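Local coordinates for type VI secretion system-associated protein TagF (Pseudomonas aeruginosa PAO1, PDB 2QNU) that probably acts as a post-translational repressor of the type VI secretion system, by a mechanism not fully defined, at residues T24-W29 / L67-V72; T54-W58 / G187-I191; P146-Q150 / R159-V163. One frame throughout, in Å; residues are numbered along the deposited sequence.

Contact 1: residues T24-W29 / L67-V72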
# COMPACT_ATOMS: atom_id res chain seq x y z
N THR B 24 10.59 23.04 -12.28
CA THR B 24 9.45 22.58 -11.50
C THR B 24 9.93 21.53 -10.56
O THR B 24 9.49 21.43 -9.41
CB THR B 24 8.31 21.92 -12.39
OG1 THR B 24 8.78 20.71 -13.02
CG2 THR B 24 7.80 22.90 -13.43
N PHE B 25 10.86 20.72 -11.05
CA PHE B 25 11.48 19.75 -10.17
C PHE B 25 12.65 20.30 -9.34
O PHE B 25 12.74 20.05 -8.14
CB PHE B 25 11.96 18.56 -10.97
CG PHE B 25 12.83 17.67 -10.16
CD1 PHE B 25 12.28 16.88 -9.17
CD2 PHE B 25 14.20 17.70 -10.32
CE1 PHE B 25 13.08 16.08 -8.39
CE2 PHE B 25 15.00 16.92 -9.52
CZ PHE B 25 14.44 16.11 -8.56
N VAL B 26 13.58 20.97 -10.02
CA VAL B 26 14.84 21.38 -9.42
C VAL B 26 14.65 22.37 -8.26
O VAL B 26 15.18 22.12 -7.17
CB VAL B 26 15.80 21.95 -10.50
CG1 VAL B 26 17.08 22.57 -9.84
CG2 VAL B 26 16.17 20.88 -11.54
N GLU B 27 13.90 23.45 -8.46
CA GLU B 27 13.65 24.42 -7.38
C GLU B 27 13.27 23.73 -6.06
O GLU B 27 13.98 23.91 -5.04
CB GLU B 27 12.56 25.46 -7.77
CG GLU B 27 13.10 26.88 -8.09
CD GLU B 27 11.98 27.97 -8.23
OE1 GLU B 27 10.80 27.67 -7.93
OE2 GLU B 27 12.29 29.14 -8.64
N PRO B 28 12.15 22.96 -6.03
CA PRO B 28 11.82 22.26 -4.78
C PRO B 28 12.81 21.16 -4.35
O PRO B 28 12.99 20.88 -3.16
CB PRO B 28 10.42 21.64 -5.07
CG PRO B 28 10.33 21.58 -6.57
CD PRO B 28 11.09 22.78 -7.05
N TRP B 29 13.38 20.46 -5.31
CA TRP B 29 14.28 19.36 -4.96
C TRP B 29 15.51 19.96 -4.25
O TRP B 29 15.85 19.51 -3.17
CB TRP B 29 14.68 18.58 -6.20
CG TRP B 29 15.67 17.51 -5.94
CD1 TRP B 29 17.00 17.51 -6.35
CD2 TRP B 29 15.47 16.30 -5.23
NE1 TRP B 29 17.60 16.37 -5.93
CE2 TRP B 29 16.69 15.61 -5.23
CE3 TRP B 29 14.39 15.74 -4.55
CZ2 TRP B 29 16.87 14.37 -4.59
CZ3 TRP B 29 14.54 14.51 -3.93
CH2 TRP B 29 15.77 13.82 -3.97
N LEU B 67 6.86 17.53 -5.06
CA LEU B 67 7.85 18.42 -5.59
C LEU B 67 7.14 19.32 -6.58
O LEU B 67 6.46 20.28 -6.16
CB LEU B 67 9.01 17.59 -6.19
CG LEU B 67 9.76 16.89 -5.01
CD1 LEU B 67 10.53 15.64 -5.37
CD2 LEU B 67 10.63 17.89 -4.30
N GLY B 68 7.26 19.02 -7.87
CA GLY B 68 6.31 19.52 -8.87
C GLY B 68 5.23 18.48 -9.09
O GLY B 68 5.07 17.56 -8.31
N GLY B 69 4.51 18.61 -10.19
CA GLY B 69 3.30 17.83 -10.41
C GLY B 69 3.52 16.49 -11.08
O GLY B 69 2.58 15.69 -11.24
N GLU B 70 4.74 16.24 -11.52
CA GLU B 70 5.08 14.90 -11.97
C GLU B 70 5.56 14.05 -10.79
O GLU B 70 6.04 14.56 -9.74
CB GLU B 70 6.17 14.94 -13.04
CG GLU B 70 5.69 15.20 -14.46
CD GLU B 70 5.52 16.68 -14.77
OE1 GLU B 70 6.44 17.45 -14.40
OE2 GLU B 70 4.47 17.07 -15.39
N ALA B 71 5.43 12.74 -10.97
CA ALA B 71 6.09 11.83 -10.10
C ALA B 71 7.60 11.82 -10.46
O ALA B 71 8.03 12.21 -11.59
CB ALA B 71 5.50 10.46 -10.21
N VAL B 72 8.40 11.36 -9.51
CA VAL B 72 9.82 11.31 -9.73
C VAL B 72 10.41 10.05 -9.10
O VAL B 72 10.03 9.60 -7.98
CB VAL B 72 10.49 12.70 -9.41
CG1 VAL B 72 10.04 13.25 -8.11
CG2 VAL B 72 12.04 12.69 -9.52

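Contact 2: residues T54-W58 / G187-I191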
# COMPACT_ATOMS: atom_id res chain seq x y z
N THR B 54 30.15 8.48 4.10
CA THR B 54 29.99 7.04 4.01
C THR B 54 28.56 6.56 3.97
O THR B 54 28.31 5.37 4.22
CB THR B 54 30.63 6.38 5.22
OG1 THR B 54 30.00 6.91 6.39
CG2 THR B 54 32.15 6.66 5.24
N SER B 55 27.61 7.49 3.77
CA SER B 55 26.21 7.19 3.80
C SER B 55 25.81 6.52 2.46
O SER B 55 26.51 6.67 1.45
CB SER B 55 25.39 8.47 4.01
OG SER B 55 25.67 9.41 2.99
N PRO B 56 24.69 5.79 2.46
CA PRO B 56 24.21 5.10 1.26
C PRO B 56 23.80 5.94 0.08
O PRO B 56 23.55 7.17 0.15
CB PRO B 56 22.96 4.36 1.73
CG PRO B 56 23.19 4.21 3.20
CD PRO B 56 23.81 5.51 3.60
N LEU B 57 23.74 5.23 -1.04
CA LEU B 57 23.04 5.74 -2.19
C LEU B 57 21.59 5.29 -1.96
O LEU B 57 21.36 4.09 -1.60
CB LEU B 57 23.61 5.14 -3.48
CG LEU B 57 24.89 5.85 -3.98
CD1 LEU B 57 26.11 5.54 -3.07
CD2 LEU B 57 25.15 5.46 -5.39
N TRP B 58 20.66 6.27 -2.06
CA TRP B 58 19.25 6.02 -1.89
C TRP B 58 18.52 6.11 -3.22
O TRP B 58 18.51 7.09 -3.90
CB TRP B 58 18.67 6.97 -0.87
CG TRP B 58 19.23 6.76 0.47
CD1 TRP B 58 20.16 7.52 1.10
CD2 TRP B 58 18.86 5.74 1.38
NE1 TRP B 58 20.43 7.01 2.35
CE2 TRP B 58 19.62 5.93 2.56
CE3 TRP B 58 17.91 4.72 1.35
CZ2 TRP B 58 19.51 5.11 3.67
CZ3 TRP B 58 17.83 3.88 2.43
CH2 TRP B 58 18.63 4.07 3.57
N GLY B 187 22.18 0.02 1.35
CA GLY B 187 22.69 0.41 2.67
C GLY B 187 24.18 0.70 2.67
O GLY B 187 24.76 1.03 1.65
N SER B 188 24.79 0.60 3.85
CA SER B 188 26.20 0.88 4.06
C SER B 188 26.63 0.02 5.26
O SER B 188 25.78 -0.64 5.90
CB SER B 188 26.41 2.35 4.43
OG SER B 188 25.77 2.63 5.70
N ALA B 189 27.92 0.00 5.57
CA ALA B 189 28.34 -0.57 6.82
C ALA B 189 27.44 -0.14 8.03
O ALA B 189 27.23 -0.92 8.94
CB ALA B 189 29.78 -0.16 7.10
N ARG B 190 26.89 1.07 8.01
CA ARG B 190 26.14 1.56 9.17
C ARG B 190 24.60 1.44 9.12
O ARG B 190 23.94 1.44 10.15
CB ARG B 190 26.50 3.03 9.42
CG ARG B 190 27.97 3.25 9.54
CD ARG B 190 28.31 4.17 10.74
NE ARG B 190 28.62 5.56 10.35
CZ ARG B 190 28.04 6.67 10.83
NH1 ARG B 190 27.04 6.63 11.72
NH2 ARG B 190 28.48 7.84 10.39
N ILE B 191 24.04 1.36 7.93
CA ILE B 191 22.60 1.30 7.74
C ILE B 191 22.29 0.03 6.96
O ILE B 191 22.82 -0.17 5.84
CB ILE B 191 22.18 2.53 6.95
CG1 ILE B 191 22.71 3.80 7.64
CG2 ILE B 191 20.73 2.59 6.78
CD1 ILE B 191 22.20 5.09 7.00
O HOH W 1 20.52 2.48 0.48
O HOH W 2 24.41 2.26 -0.91

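Contact 3: residues P146-Q150 / R159-V163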
# COMPACT_ATOMS: atom_id res chain seq x y z
N PRO B 146 1.87 3.39 -15.36
CA PRO B 146 0.45 3.24 -15.84
C PRO B 146 -0.45 2.53 -14.82
O PRO B 146 -0.64 1.30 -14.88
CB PRO B 146 0.60 2.39 -17.10
CG PRO B 146 1.80 1.45 -16.76
CD PRO B 146 2.70 2.22 -15.70
N ARG B 147 -1.00 3.29 -13.88
CA ARG B 147 -1.65 2.64 -12.71
C ARG B 147 -3.04 2.04 -13.06
O ARG B 147 -3.74 2.54 -13.96
CB ARG B 147 -1.74 3.56 -11.47
CG ARG B 147 -1.75 5.04 -11.71
CD ARG B 147 -2.66 5.81 -10.79
NE ARG B 147 -2.97 5.20 -9.49
CZ ARG B 147 -2.57 5.66 -8.30
NH1 ARG B 147 -1.78 6.74 -8.19
NH2 ARG B 147 -2.95 5.04 -7.18
N ILE B 148 -3.38 0.95 -12.37
CA ILE B 148 -4.67 0.33 -12.49
C ILE B 148 -5.62 1.47 -12.41
O ILE B 148 -5.47 2.35 -11.58
CB ILE B 148 -4.97 -0.65 -11.34
CG1 ILE B 148 -3.96 -1.80 -11.32
CG2 ILE B 148 -6.36 -1.22 -11.47
CD1 ILE B 148 -4.09 -2.86 -12.47
N GLU B 149 -6.58 1.47 -13.32
CA GLU B 149 -7.64 2.45 -13.35
C GLU B 149 -8.42 2.51 -12.03
O GLU B 149 -8.76 1.48 -11.47
CB GLU B 149 -8.60 2.10 -14.51
CG GLU B 149 -9.78 3.05 -14.64
CD GLU B 149 -10.89 2.53 -15.56
OE1 GLU B 149 -10.55 1.89 -16.58
OE2 GLU B 149 -12.09 2.76 -15.26
N GLN B 150 -8.64 3.73 -11.55
CA GLN B 150 -9.32 4.01 -10.28
C GLN B 150 -10.16 5.28 -10.39
O GLN B 150 -9.91 6.13 -11.23
CB GLN B 150 -8.31 4.20 -9.17
CG GLN B 150 -7.35 3.01 -8.91
CD GLN B 150 -6.39 3.29 -7.79
OE1 GLN B 150 -5.71 4.32 -7.79
NE2 GLN B 150 -6.31 2.38 -6.82
N ARG B 159 -12.68 3.04 -5.86
CA ARG B 159 -12.89 1.83 -6.66
C ARG B 159 -11.71 1.62 -7.62
O ARG B 159 -11.38 2.51 -8.34
CB ARG B 159 -14.20 1.89 -7.45
CG ARG B 159 -14.56 0.52 -8.07
CD ARG B 159 -15.85 0.51 -8.93
NE ARG B 159 -15.69 -0.49 -9.99
CZ ARG B 159 -15.99 -1.79 -9.87
NH1 ARG B 159 -16.56 -2.30 -8.75
NH2 ARG B 159 -15.73 -2.59 -10.89
N SER B 160 -11.09 0.45 -7.61
CA SER B 160 -10.08 0.10 -8.61
C SER B 160 -10.64 -0.93 -9.55
O SER B 160 -11.36 -1.84 -9.16
CB SER B 160 -8.83 -0.51 -7.96
OG SER B 160 -8.40 0.25 -6.83
N GLU B 161 -10.25 -0.81 -10.80
CA GLU B 161 -10.70 -1.69 -11.82
C GLU B 161 -9.82 -2.92 -11.87
O GLU B 161 -9.13 -3.17 -12.83
CB GLU B 161 -10.72 -0.91 -13.12
CG GLU B 161 -11.84 0.16 -13.14
CD GLU B 161 -13.22 -0.38 -12.69
OE1 GLU B 161 -13.65 -1.50 -13.13
OE2 GLU B 161 -13.89 0.33 -11.88
N ALA B 162 -9.87 -3.71 -10.82
CA ALA B 162 -8.93 -4.80 -10.62
C ALA B 162 -9.78 -6.02 -10.40
O ALA B 162 -10.55 -6.09 -9.42
CB ALA B 162 -8.00 -4.51 -9.40
N VAL B 163 -9.69 -6.97 -11.33
CA VAL B 163 -10.56 -8.13 -11.28
C VAL B 163 -9.78 -9.42 -11.12
O VAL B 163 -10.38 -10.50 -11.19
CB VAL B 163 -11.51 -8.22 -12.55
CG1 VAL B 163 -12.13 -6.86 -12.84
CG2 VAL B 163 -10.82 -8.72 -13.77

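Contact 1: residues T24-W29 / L67-V72
Leu67 packs against Phe25, Pro28 and Trp29, joining the first turns of helix 23-44 to the turn that leads into strand 71-77, a helix-on-sheet arrangement in the TagF N-terminal domain. The contact is almost wholly apolar, and Leu67 divides it between its two methyls. CD2 lies 3.8 Å from Pro28 CB, while CD1 faces both aromatic side chains, 3.9 Å from Trp29 CE3 and 4.0 Å from Phe25 CE1. Phe25 runs alongside Leu67, pointing the same way; its CG stands opposite the backbone N (chi1 168°), which brings CE1 up to Leu67 CD1 and Val72 CG2. Within the helix, Trp29 CB lies over one face of the Phe25 ring and Phe25 CZ over a face of the indole, each near the rim. Ile62 of strand 58-62 touches both Trp29 and Leu67, and Trp29 NE1 is hydrogen-bonded to Thr90 OG1. Polar groups approach more loosely at the rim, where Thr24 OG1 is 4.2 Å from Glu70 OE1. Close backbone approach occurs at Gly68, whose N is 3.6 Å from Thr24 O. At the sheet end, Val72 crosses Phe25 at about a right angle, its CG2 lying 3.7 Å from Phe25 CE1.

Contact 2: residues T54-W58 / G187-I191
An ST turn at Ser188, in the loop of the hairpin formed by strands 180-185 and 194-199, meets Pro56 on the segment that runs from helix 48-53 into strand 58-62. Ser188 OG accepts from two successive backbone amides, Arg190 N at 3.0 Å and Ile191 N at 3.1 Å, with N-H...O angles of 140° and 143°. Its chi1 of 65° sets OG between the backbone N and the carbonyl carbon, close to both amides. The bond from Ser188 N to Ile191 O ties the same loop together. Against this turn the pyrrolidine of Pro56 is wedged: CG rests 3.7 Å from Gly187 C, and CD is 3.8 Å from Ile191 CD1. Ile191 uses its other branch on Trp58, CG2 reaching the indole edge near its plane, 4.1 Å from CH2. The two backbones are linked through solvent. One water donates to Leu57 O and accepts from Gly187 N, whereas the second accepts from Leu57 N, 3.0 Å away, and donates to Gly187 O at 2.9 Å. Over one face of the Trp58 indole, near its rim, lie Pro56 CB and the first of these waters; NE1 donates to Phe210 O, and Phe210 also meets the ring edge-to-face. N and O of Leu57 and of Gly187 are thus all paired through water, so the two backbones are held at a water-bridged spacing there, and direct contact is left largely to the apolar groups of Pro56, Ile191 and Trp58.

Contact 3: residues P146-Q150 / R159-V163
The carboxylate of Glu149 has Glu161 CG over one face, and 3.4 Å separates that carbon from Glu149 OE2. This pair flanks a single antiparallel bridge, in which Gln150 and Ser160 form a non-hydrogen-bonded pair. The two glutamate side chains run side by side, pointing the same way, with carboxylate planes 38° apart. The Glu161 carboxylate is gripped side-on by Arg159: NE reaches OE2 at 2.7 Å and NH2 reaches OE1 at 3.2 Å, both on the syn side and tilted from the carboxylate plane. Because Glu149 OE2 lies only 4.5 Å from Glu161 OE2, this salt bridge probably offsets some of the repulsion between the acids. The Gln150 amide uses an N-H: NE2 donates to Ser160 OG at 3.0 Å, with the oxygen 10° out of the amide plane. Its OE1 accepts a weak bond from Arg147, which also forms a salt bridge to Asp178, and a bound acetate, probably from the crystallisation liquor, lies nearby.

In the backbone, Glu161 N donates to Glu149 O at 2.8 Å on one side of the bridged pair, and Arg159 is backbone-bonded to Ser151 on the other. CA-H...O contacts accompany the bridge, from Ser160 CA to Glu149 O and from Gln150 CA to Arg159 O. Past it the chain turns sharply through an inverse gamma turn centred on Glu161. Arg159 and Ser160 also pair antiparallel with a strand of the second subunit, carrying the sheet across the interface, and Arg159 NH2 donates to Ala193 O of that subunit. Ile148 CG2 touches Glu161 O at 3.7 Å and Ala162 CB at 4.2 Å.

From the N terminus, the chain enters helix 23-44, and contact 1 closes a loop when the turn before strand 71-77 returns to that helix. Segment 54-58 opens contact 2 inside this loop, but its partner, 187-191, comes much later, so contacts 1 and 2 cross; they lie on opposite sides of the chain's centre, 25 Å apart between centres. Contact 3 opens after contact 1 has closed. It is a short closure of 146-150 on 159-163, nested within the long loop of contact 2. Contact 1 joins helix to sheet, contact 2 joins a hairpin loop to the entry of strand 58-62, and contact 3 pairs the loop after helix 129-137 with strand 158-160, which meets the second subunit.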